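Local structure of amino Transferase (Eubacterium rectale, 3ELE) at residues 70-75 / 284-289; 101-106 / 271-276; 255-260 / 291-296. The protein probably transfers amino groups between amino acids and keto acids with bound pyridoxal-5'-phosphate as cofactor, as class I and II aminotransferases do. All coordinates share one frame; numbering follows the deposited sequence.

From the N terminus, contact 1 comes first: it brings the loop after helix 66-70 against the loop at 284-289 and closes a long span. Contact 2 lies within that span and closes the stretch from 101-106 to 271-276. It joins strand 102-105, an outermost strand, within this chain, of the mixed sheet, to helix 269-282. Contact 3 closes the short span from 255-260 to helix 290-296. It starts inside both longer spans and ends beyond them, so it crosses contacts 1 and 2. Contacts 2 and 3 meet in the sheet, where strands 102-105 and 258-261 are neighbours. Contacts 1 and 3 meet at Q293, which hydrogen-bonds into both loops. All three also touch the second subunit.

Contact 1. Residues 70-75 / 284-289; sequences HGYTSA and GYVCAP. With PLP (pyridoxal-5'-phosphate), chain H.
A75 and C287 bring the two loops closest, with their CA atoms 5.0 Å apart, and the touching parts of 70-75 and 284-289 run almost at right angles (98°). No direct hydrogen bond joins the segments. Instead A75 CA points its hydrogen at V286 O, 3.4 Å away and nearly straight at 172°. A water adds a bridge: it donates to A75 O at 2.9 Å and accepts from A288 N at 2.8 Å. The second loop links two helices. G284 ends the first with a Schellman motif, and P289 is the N-cap of the next.

C287 turns its CB toward the first loop, where it meets T73 OG1 at 3.1 Å. The SG lies beside the backbone of Y72 and T73. T73 OG1 does not bond to C287. It donates to S74 O at 3.0 Å and accepts from Q293 NE2 of helix 290-296, so two hydrogen bonds fix the hydroxyl. V286 holds CG1 anti to its backbone N (chi1 176°), and this methyl comes obliquely to the Y72 ring, 3.8 Å from CD1.

The far end of Y72 leaves the loop for a cofactor held by the second subunit. Its OH donates to O2P of that pyridoxal-5'-phosphate at 2.6 Å, with the oxygen at the ring edge and near the ring plane. The same cofactor is hydrogen-bonded to S245, S247 and Y220 of the second subunit, among others. V286 packs on R256 of the second subunit, next to the same phosphate site. The cofactor site is therefore shared between the subunits: a phenol from one helps bind the phosphate seated in the other, consistent with an active site at the dimer interface, as in this aminotransferase family.

Contact 2. Residues 101-106 / 271-276; sequences NLYMTM and ELYAAV
N101 brings its carbonyl carbon to 4.2 Å from CE1 of the Y273 ring, while its ND2 hydrogen-bonds to V262 O and D264 OD1. At L102 the backbone makes the one hydrogen bond of the contact. Y273 OH donates to L102 O at 2.6 Å, tilted 31° from the carbonyl plane, and the oxygen sits at the edge of the ring. The CB of L102 points away from the helix; its side chain packs on R82 and I85 of helix 79-93.

Strand 102-105 is the edge strand, within this chain, of the mixed seven-stranded sheet at the core of the aminotransferase large domain. Helix 269-282 runs alongside it, its segment axis 10.0 Å away and only 12° from parallel.

Y103 points toward that helix. Its CG is anti to the backbone N (chi1 -178°), which carries the ring out to V276. There V276 CG1 lies over one face, 3.9 Å from Y103 CG, and Y273 OH lies near the ring plane at an edge. Y103 CB and Y273 CE1 are 4.4 Å apart. I114 of helix 108-119 packs against both Y103 and V276.

Contact 3. Residues 255-260 / 291-296; sequences ERIGYV and LFQKMI. With PLP (pyridoxal-5'-phosphate), chain E.
A buried, mostly apolar contact sets E255 and I257, at the entry to strand 258-261, against F292 of helix 290-296. E255 CB lies over one face of the F292 ring, 3.8 Å from its centroid and 14° off the normal, a CH-pi contact. The E255 chain bends at chi2 (-54°) and sets OE1 3.2 Å from F292 CZ, the carboxylate plane 30° from that of the ring. OE1 accepts a hydrogen bond from L291 N and OE2 is hydrogen-bonded to H70 ND1, both of the second subunit. I257 CB stands 4.2 Å from F292 CB. With an alanine in place of F292, the E255 chain would probably lose the ring face it rests on, and a gap would be likely to open there, towards I57.

R256, between E255 and I257, carries its guanidinium to the phosphate of the pyridoxal-5'-phosphate. The phosphate lies in plane at the guanidinium edge. NH1 donates to O2P at 3.0 Å and NH2 to O3P at 3.1 Å, both nearly straight: a two-pronged arginine–phosphate grip, as in other class I and II aminotransferases.

Around the contact, I57 of helix 51-63 packs on F292, and M104 of strand 102-105 touches I257 and Q293.

Contact 1. Residues 70-75 / 284-289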
loop_
_atom_site.group_PDB
_atom_site.type_symbol
_atom_site.label_atom_id
_atom_site.label_comp_id
_atom_site.label_asym_id
_atom_site.label_seq_id
_atom_site.Cartn_x
_atom_site.Cartn_y
_atom_site.Cartn_z
ATOM N N HIS A 70 -13.135 -3.188 -11.666
ATOM C CA HIS A 70 -12.640 -3.570 -10.329
ATOM C C HIS A 70 -11.491 -4.572 -10.270
ATOM O O HIS A 70 -11.029 -4.876 -9.176
ATOM C CB HIS A 70 -13.816 -4.059 -9.473
ATOM C CG HIS A 70 -14.902 -3.041 -9.332
ATOM N ND1 HIS A 70 -14.695 -1.830 -8.720
ATOM C CD2 HIS A 70 -16.197 -3.054 -9.719
ATOM C CE1 HIS A 70 -15.817 -1.135 -8.736
ATOM N NE2 HIS A 70 -16.745 -1.857 -9.333
ATOM N N GLY A 71 -11.019 -5.050 -11.423
ATOM C CA GLY A 71 -9.985 -6.076 -11.484
ATOM C C GLY A 71 -8.590 -5.569 -11.231
ATOM O O GLY A 71 -8.358 -4.363 -11.241
ATOM N N TYR A 72 -7.656 -6.487 -11.012
ATOM C CA TYR A 72 -6.243 -6.121 -10.875
ATOM C C TYR A 72 -5.769 -5.478 -12.187
ATOM O O TYR A 72 -6.152 -5.924 -13.272
ATOM C CB TYR A 72 -5.310 -7.335 -10.681
ATOM C CG TYR A 72 -5.501 -8.176 -9.447
ATOM C CD1 TYR A 72 -5.209 -7.661 -8.188
ATOM C CD2 TYR A 72 -5.910 -9.515 -9.536
ATOM C CE1 TYR A 72 -5.359 -8.437 -7.023
ATOM C CE2 TYR A 72 -6.063 -10.313 -8.368
ATOM C CZ TYR A 72 -5.773 -9.750 -7.112
ATOM O OH TYR A 72 -5.897 -10.482 -5.953
ATOM N N THR A 73 -4.982 -4.415 -12.068
ATOM C CA THR A 73 -4.275 -3.837 -13.201
ATOM C C THR A 73 -2.911 -4.582 -13.127
ATOM O O THR A 73 -2.683 -5.384 -12.221
ATOM C CB THR A 73 -4.075 -2.306 -13.034
ATOM O OG1 THR A 73 -3.265 -2.027 -11.884
ATOM C CG2 THR A 73 -5.422 -1.580 -12.873
ATOM N N SER A 74 -2.005 -4.314 -14.062
ATOM C CA SER A 74 -0.623 -4.813 -13.938
ATOM C C SER A 74 -0.003 -4.164 -12.675
ATOM O O SER A 74 -0.549 -3.166 -12.130
ATOM C CB SER A 74 0.193 -4.418 -15.167
ATOM O OG SER A 74 0.237 -2.995 -15.277
ATOM N N ALA A 75 1.122 -4.709 -12.214
ATOM C CA ALA A 75 1.834 -4.174 -11.034
ATOM C C ALA A 75 2.131 -2.666 -11.133
ATOM O O ALA A 75 1.897 -1.913 -10.175
ATOM C CB ALA A 75 3.136 -4.937 -10.808
ATOM N N GLY A 284 4.407 -5.172 -0.243
ATOM C CA GLY A 284 3.059 -5.716 -0.236
ATOM C C GLY A 284 2.093 -5.036 -1.186
ATOM O O GLY A 284 0.892 -5.211 -1.022
ATOM N N TYR A 285 2.600 -4.278 -2.165
ATOM C CA TYR A 285 1.742 -3.554 -3.115
ATOM C C TYR A 285 1.480 -4.468 -4.297
ATOM O O TYR A 285 2.406 -5.118 -4.774
ATOM C CB TYR A 285 2.372 -2.245 -3.627
ATOM C CG TYR A 285 2.936 -1.287 -2.605
ATOM C CD1 TYR A 285 2.369 -1.140 -1.342
ATOM C CD2 TYR A 285 3.995 -0.434 -2.935
ATOM C CE1 TYR A 285 2.886 -0.199 -0.413
ATOM C CE2 TYR A 285 4.502 0.506 -1.998
ATOM C CZ TYR A 285 3.923 0.597 -0.734
ATOM O OH TYR A 285 4.334 1.480 0.240
ATOM N N VAL A 286 0.222 -4.542 -4.741
ATOM C CA VAL A 286 -0.152 -5.378 -5.902
ATOM C C VAL A 286 -0.454 -4.459 -7.093
ATOM O O VAL A 286 0.015 -4.711 -8.209
ATOM C CB VAL A 286 -1.284 -6.336 -5.563
ATOM C CG1 VAL A 286 -1.735 -7.127 -6.790
ATOM C CG2 VAL A 286 -0.836 -7.260 -4.449
ATOM N N CYS A 287 -1.244 -3.418 -6.852
ATOM C CA CYS A 287 -1.478 -2.359 -7.830
ATOM C C CYS A 287 -2.191 -1.182 -7.166
ATOM O O CYS A 287 -2.812 -1.367 -6.118
ATOM C CB CYS A 287 -2.331 -2.848 -9.008
ATOM S SG CYS A 287 -4.044 -3.329 -8.650
ATOM N N ALA A 288 -2.118 0.003 -7.787
ATOM C CA ALA A 288 -2.850 1.179 -7.313
ATOM C C ALA A 288 -4.330 0.903 -7.503
ATOM O O ALA A 288 -4.678 0.094 -8.379
ATOM C CB ALA A 288 -2.447 2.431 -8.082
ATOM N N PRO A 289 -5.214 1.554 -6.700
ATOM C CA PRO A 289 -6.636 1.278 -6.853
ATOM C C PRO A 289 -7.154 1.515 -8.290
ATOM O O PRO A 289 -7.047 2.624 -8.839
ATOM C CB PRO A 289 -7.287 2.204 -5.830
ATOM C CG PRO A 289 -6.243 2.425 -4.817
ATOM C CD PRO A 289 -4.995 2.535 -5.618
HETATM N N1 PLP H . -3.758 -15.156 -0.415
HETATM C C2 PLP H . -4.027 -16.098 -1.411
HETATM C C2A PLP H . -3.996 -17.540 -1.055
HETATM C C3 PLP H . -4.344 -15.674 -2.711
HETATM O O3 PLP H . -4.637 -16.596 -3.677
HETATM C C4 PLP H . -4.368 -14.289 -3.007
HETATM C C4A PLP H . -4.631 -13.867 -4.436
HETATM O O4A PLP H . -3.700 -13.460 -5.140
HETATM C C5 PLP H . -4.089 -13.352 -1.967
HETATM C C6 PLP H . -3.771 -13.798 -0.667
HETATM C C5A PLP H . -4.064 -11.861 -2.197
HETATM O O4P PLP H . -5.321 -11.230 -2.167
HETATM P P PLP H . -5.328 -9.606 -2.265
HETATM O O1P PLP H . -6.509 -9.043 -1.519
HETATM O O2P PLP H . -5.423 -9.248 -3.716
HETATM O O3P PLP H . -4.049 -9.043 -1.717
HETATM O O HOH W 1 -0.188 0.052 -9.832
#

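Contact 2. Residues 101-106 / 271-276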
loop_
_atom_site.group_PDB
_atom_site.type_symbol
_atom_site.label_atom_id
_atom_site.label_comp_id
_atom_site.label_asym_id
_atom_site.label_seq_id
_atom_site.Cartn_x
_atom_site.Cartn_y
_atom_site.Cartn_z
ATOM N N ASN A 101 7.767 4.917 -18.361
ATOM C CA ASN A 101 8.532 5.712 -17.412
ATOM C C ASN A 101 7.761 5.845 -16.071
ATOM O O ASN A 101 8.337 6.340 -15.102
ATOM C CB ASN A 101 8.839 7.119 -17.991
ATOM C CG ASN A 101 9.899 7.101 -19.084
ATOM O OD1 ASN A 101 9.624 7.432 -20.228
ATOM N ND2 ASN A 101 11.106 6.717 -18.733
ATOM N N LEU A 102 6.494 5.399 -16.013
ATOM C CA LEU A 102 5.631 5.550 -14.822
ATOM C C LEU A 102 5.374 4.241 -14.100
ATOM O O LEU A 102 5.350 3.179 -14.737
ATOM C CB LEU A 102 4.280 6.174 -15.204
ATOM C CG LEU A 102 4.156 7.681 -15.467
ATOM C CD1 LEU A 102 4.535 8.447 -14.193
ATOM C CD2 LEU A 102 4.972 8.151 -16.648
ATOM N N TYR A 103 5.219 4.328 -12.774
ATOM C CA TYR A 103 4.812 3.191 -11.924
ATOM C C TYR A 103 3.727 3.748 -11.007
ATOM O O TYR A 103 4.024 4.627 -10.206
ATOM C CB TYR A 103 6.005 2.638 -11.137
ATOM C CG TYR A 103 5.692 1.441 -10.269
ATOM C CD1 TYR A 103 5.158 1.602 -9.000
ATOM C CD2 TYR A 103 5.941 0.151 -10.699
ATOM C CE1 TYR A 103 4.858 0.522 -8.187
ATOM C CE2 TYR A 103 5.640 -0.936 -9.898
ATOM C CZ TYR A 103 5.105 -0.746 -8.635
ATOM O OH TYR A 103 4.800 -1.807 -7.804
HETATM N N MSE A 104 2.495 3.252 -11.123
HETATM C CA MSE A 104 1.370 3.774 -10.342
HETATM C C MSE A 104 1.430 3.238 -8.910
HETATM O O MSE A 104 1.591 2.039 -8.703
HETATM C CB MSE A 104 0.018 3.444 -10.982
HETATM C CG MSE A 104 -0.123 3.899 -12.455
HETATM SE SE MSE A 104 0.319 5.746 -12.772
HETATM C CE MSE A 104 -1.109 6.561 -11.753
ATOM N N THR A 105 1.291 4.150 -7.950
ATOM C CA THR A 105 1.426 3.844 -6.527
ATOM C C THR A 105 0.190 4.264 -5.737
ATOM O O THR A 105 -0.695 4.939 -6.252
ATOM C CB THR A 105 2.666 4.545 -5.917
ATOM O OG1 THR A 105 2.488 5.969 -5.984
ATOM C CG2 THR A 105 3.968 4.128 -6.620
HETATM N N MSE A 106 0.181 3.869 -4.471
HETATM C CA MSE A 106 -0.882 4.159 -3.532
HETATM C C MSE A 106 -0.535 5.378 -2.686
HETATM O O MSE A 106 -0.479 5.303 -1.453
HETATM C CB MSE A 106 -1.146 2.904 -2.700
HETATM C CG MSE A 106 -1.584 1.737 -3.633
HETATM SE SE MSE A 106 -2.223 0.235 -2.697
HETATM C CE MSE A 106 -0.587 -0.272 -1.990
ATOM N N GLU A 271 17.205 -1.210 -15.230
ATOM C CA GLU A 271 17.626 -1.722 -13.918
ATOM C C GLU A 271 16.933 -1.050 -12.730
ATOM O O GLU A 271 16.549 -1.739 -11.771
ATOM C CB GLU A 271 19.132 -1.573 -13.738
ATOM C CG GLU A 271 19.664 -2.055 -12.395
ATOM C CD GLU A 271 21.157 -1.991 -12.346
ATOM O OE1 GLU A 271 21.766 -2.719 -13.131
ATOM O OE2 GLU A 271 21.701 -1.218 -11.532
ATOM N N LEU A 272 16.865 0.280 -12.766
ATOM C CA LEU A 272 16.224 1.069 -11.707
ATOM C C LEU A 272 14.715 0.859 -11.699
ATOM O O LEU A 272 14.094 0.787 -10.630
ATOM C CB LEU A 272 16.565 2.564 -11.850
ATOM C CG LEU A 272 16.025 3.527 -10.763
ATOM C CD1 LEU A 272 16.359 3.064 -9.349
ATOM C CD2 LEU A 272 16.535 4.959 -11.009
ATOM N N TYR A 273 14.112 0.786 -12.883
ATOM C CA TYR A 273 12.676 0.526 -12.985
ATOM C C TYR A 273 12.357 -0.870 -12.455
ATOM O O TYR A 273 11.346 -1.038 -11.806
ATOM C CB TYR A 273 12.186 0.695 -14.410
ATOM C CG TYR A 273 10.697 0.733 -14.560
ATOM C CD1 TYR A 273 10.005 1.931 -14.477
ATOM C CD2 TYR A 273 9.971 -0.434 -14.828
ATOM C CE1 TYR A 273 8.613 1.982 -14.641
ATOM C CE2 TYR A 273 8.575 -0.399 -15.007
ATOM C CZ TYR A 273 7.904 0.814 -14.910
ATOM O OH TYR A 273 6.537 0.853 -15.088
ATOM N N ALA A 274 13.238 -1.844 -12.703
ATOM C CA ALA A 274 13.085 -3.200 -12.164
ATOM C C ALA A 274 13.096 -3.143 -10.635
ATOM O O ALA A 274 12.198 -3.711 -10.015
ATOM C CB ALA A 274 14.185 -4.150 -12.701
ATOM N N ALA A 275 14.045 -2.398 -10.039
ATOM C CA ALA A 275 14.145 -2.265 -8.560
ATOM C C ALA A 275 12.920 -1.548 -7.948
ATOM O O ALA A 275 12.493 -1.864 -6.845
ATOM C CB ALA A 275 15.426 -1.568 -8.164
ATOM N N VAL A 276 12.382 -0.578 -8.678
ATOM C CA VAL A 276 11.138 0.108 -8.301
ATOM C C VAL A 276 9.999 -0.919 -8.242
ATOM O O VAL A 276 9.398 -1.066 -7.190
ATOM C CB VAL A 276 10.863 1.311 -9.219
ATOM C CG1 VAL A 276 9.414 1.882 -9.029
ATOM C CG2 VAL A 276 11.939 2.391 -8.955
#

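Contact 3. Residues 255-260 / 291-296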
loop_
_atom_site.group_PDB
_atom_site.type_symbol
_atom_site.label_atom_id
_atom_site.label_comp_id
_atom_site.label_asym_id
_atom_site.label_seq_id
_atom_site.Cartn_x
_atom_site.Cartn_y
_atom_site.Cartn_z
ATOM N N GLU A 255 -7.779 8.494 -0.880
ATOM C CA GLU A 255 -7.928 7.549 -2.012
ATOM C C GLU A 255 -6.656 6.787 -2.442
ATOM O O GLU A 255 -6.752 5.734 -3.081
ATOM C CB GLU A 255 -8.637 8.232 -3.190
ATOM C CG GLU A 255 -9.976 8.942 -2.828
ATOM C CD GLU A 255 -11.018 8.073 -2.115
ATOM O OE1 GLU A 255 -10.785 6.871 -1.848
ATOM O OE2 GLU A 255 -12.119 8.595 -1.813
ATOM N N ARG A 256 -5.484 7.297 -2.064
ATOM C CA ARG A 256 -4.193 6.609 -2.244
ATOM C C ARG A 256 -3.862 6.357 -3.717
ATOM O O ARG A 256 -3.943 5.232 -4.204
ATOM C CB ARG A 256 -4.150 5.286 -1.415
ATOM C CG ARG A 256 -4.742 5.350 -0.000
ATOM C CD ARG A 256 -4.267 6.553 0.781
ATOM N NE ARG A 256 -2.826 6.569 0.964
ATOM C CZ ARG A 256 -2.016 7.628 0.929
ATOM N NH1 ARG A 256 -2.430 8.833 0.587
ATOM N NH2 ARG A 256 -0.719 7.441 1.152
ATOM N N ILE A 257 -3.541 7.425 -4.433
ATOM C CA ILE A 257 -3.170 7.318 -5.851
ATOM C C ILE A 257 -2.055 8.303 -6.203
ATOM O O ILE A 257 -2.167 9.511 -5.996
ATOM C CB ILE A 257 -4.428 7.452 -6.767
ATOM C CG1 ILE A 257 -4.073 7.274 -8.256
ATOM C CG2 ILE A 257 -5.191 8.777 -6.486
ATOM C CD1 ILE A 257 -3.463 5.951 -8.626
ATOM N N GLY A 258 -0.954 7.763 -6.703
ATOM C CA GLY A 258 0.149 8.580 -7.126
ATOM C C GLY A 258 1.052 7.808 -8.048
ATOM O O GLY A 258 0.623 6.834 -8.667
ATOM N N TYR A 259 2.305 8.225 -8.121
ATOM C CA TYR A 259 3.255 7.529 -8.973
ATOM C C TYR A 259 4.693 7.813 -8.624
ATOM O O TYR A 259 4.988 8.720 -7.831
ATOM C CB TYR A 259 3.022 7.854 -10.467
ATOM C CG TYR A 259 3.169 9.318 -10.890
ATOM C CD1 TYR A 259 4.440 9.915 -11.035
ATOM C CD2 TYR A 259 2.045 10.095 -11.200
ATOM C CE1 TYR A 259 4.585 11.246 -11.442
ATOM C CE2 TYR A 259 2.187 11.435 -11.630
ATOM C CZ TYR A 259 3.463 11.993 -11.747
ATOM O OH TYR A 259 3.624 13.300 -12.150
ATOM N N VAL A 260 5.551 6.975 -9.207
ATOM C CA VAL A 260 6.993 7.127 -9.231
ATOM C C VAL A 260 7.320 7.251 -10.734
ATOM O O VAL A 260 6.920 6.398 -11.546
ATOM C CB VAL A 260 7.765 5.950 -8.622
ATOM C CG1 VAL A 260 9.278 6.141 -8.848
ATOM C CG2 VAL A 260 7.464 5.832 -7.109
ATOM N N LEU A 291 -10.122 1.729 -9.768
ATOM C CA LEU A 291 -11.153 2.773 -10.001
ATOM C C LEU A 291 -10.481 4.135 -10.199
ATOM O O LEU A 291 -10.815 4.868 -11.144
ATOM C CB LEU A 291 -12.171 2.830 -8.841
ATOM C CG LEU A 291 -13.162 3.998 -8.783
ATOM C CD1 LEU A 291 -13.979 3.982 -10.036
ATOM C CD2 LEU A 291 -14.048 3.927 -7.546
ATOM N N PHE A 292 -9.507 4.430 -9.328
ATOM C CA PHE A 292 -8.764 5.706 -9.358
ATOM C C PHE A 292 -7.772 5.796 -10.517
ATOM O O PHE A 292 -7.624 6.871 -11.082
ATOM C CB PHE A 292 -8.169 6.046 -7.989
ATOM C CG PHE A 292 -9.217 6.138 -6.909
ATOM C CD1 PHE A 292 -10.204 7.121 -6.963
ATOM C CD2 PHE A 292 -9.266 5.232 -5.867
ATOM C CE1 PHE A 292 -11.205 7.179 -5.983
ATOM C CE2 PHE A 292 -10.259 5.295 -4.883
ATOM C CZ PHE A 292 -11.219 6.249 -4.947
ATOM N N GLN A 293 -7.129 4.691 -10.898
ATOM C CA GLN A 293 -6.278 4.682 -12.104
ATOM C C GLN A 293 -7.072 5.065 -13.347
ATOM O O GLN A 293 -6.627 5.903 -14.125
ATOM C CB GLN A 293 -5.634 3.320 -12.367
ATOM C CG GLN A 293 -4.590 2.881 -11.347
ATOM C CD GLN A 293 -3.772 1.701 -11.846
ATOM O OE1 GLN A 293 -3.262 1.737 -12.963
ATOM N NE2 GLN A 293 -3.619 0.661 -11.013
ATOM N N LYS A 294 -8.253 4.455 -13.508
ATOM C CA LYS A 294 -9.122 4.713 -14.656
ATOM C C LYS A 294 -9.680 6.142 -14.627
ATOM O O LYS A 294 -9.769 6.787 -15.671
ATOM C CB LYS A 294 -10.203 3.626 -14.798
ATOM C CG LYS A 294 -9.567 2.215 -14.982
ATOM C CD LYS A 294 -10.572 1.130 -15.259
ATOM C CE LYS A 294 -10.090 -0.255 -14.834
ATOM N NZ LYS A 294 -8.696 -0.622 -15.227
HETATM N N MSE A 295 -9.996 6.635 -13.427
HETATM C CA MSE A 295 -10.500 8.009 -13.236
HETATM C C MSE A 295 -9.446 9.073 -13.604
HETATM O O MSE A 295 -9.785 10.097 -14.213
HETATM C CB MSE A 295 -11.012 8.194 -11.787
HETATM C CG MSE A 295 -11.430 9.612 -11.365
HETATM SE SE MSE A 295 -9.978 10.795 -10.804
HETATM C CE MSE A 295 -9.317 9.828 -9.294
ATOM N N ILE A 296 -8.188 8.841 -13.209
ATOM C CA ILE A 296 -7.061 9.774 -13.470
ATOM C C ILE A 296 -6.837 10.071 -14.974
ATOM O O ILE A 296 -6.388 11.174 -15.322
ATOM C CB ILE A 296 -5.721 9.323 -12.718
ATOM C CG1 ILE A 296 -5.593 9.997 -11.339
ATOM C CG2 ILE A 296 -4.452 9.673 -13.466
ATOM C CD1 ILE A 296 -6.253 9.283 -10.266
HETATM N N1 PLP E . 5.217 14.585 1.197
HETATM C C2 PLP E . 4.918 15.757 1.896
HETATM C C2A PLP E . 5.940 16.845 1.966
HETATM C C3 PLP E . 3.655 15.921 2.502
HETATM O O3 PLP E . 3.347 17.078 3.176
HETATM C C4 PLP E . 2.695 14.884 2.442
HETATM C C4A PLP E . 1.579 14.950 3.469
HETATM O O4A PLP E . 1.745 14.473 4.592
HETATM C C5 PLP E . 3.025 13.697 1.720
HETATM C C6 PLP E . 4.293 13.557 1.104
HETATM C C5A PLP E . 2.088 12.511 1.618
HETATM O O4P PLP E . 1.256 12.550 0.502
HETATM P P PLP E . 0.323 11.264 0.228
HETATM O O1P PLP E . 0.164 11.058 -1.251
HETATM O O2P PLP E . -1.050 11.531 0.771
HETATM O O3P PLP E . 0.877 10.024 0.852
#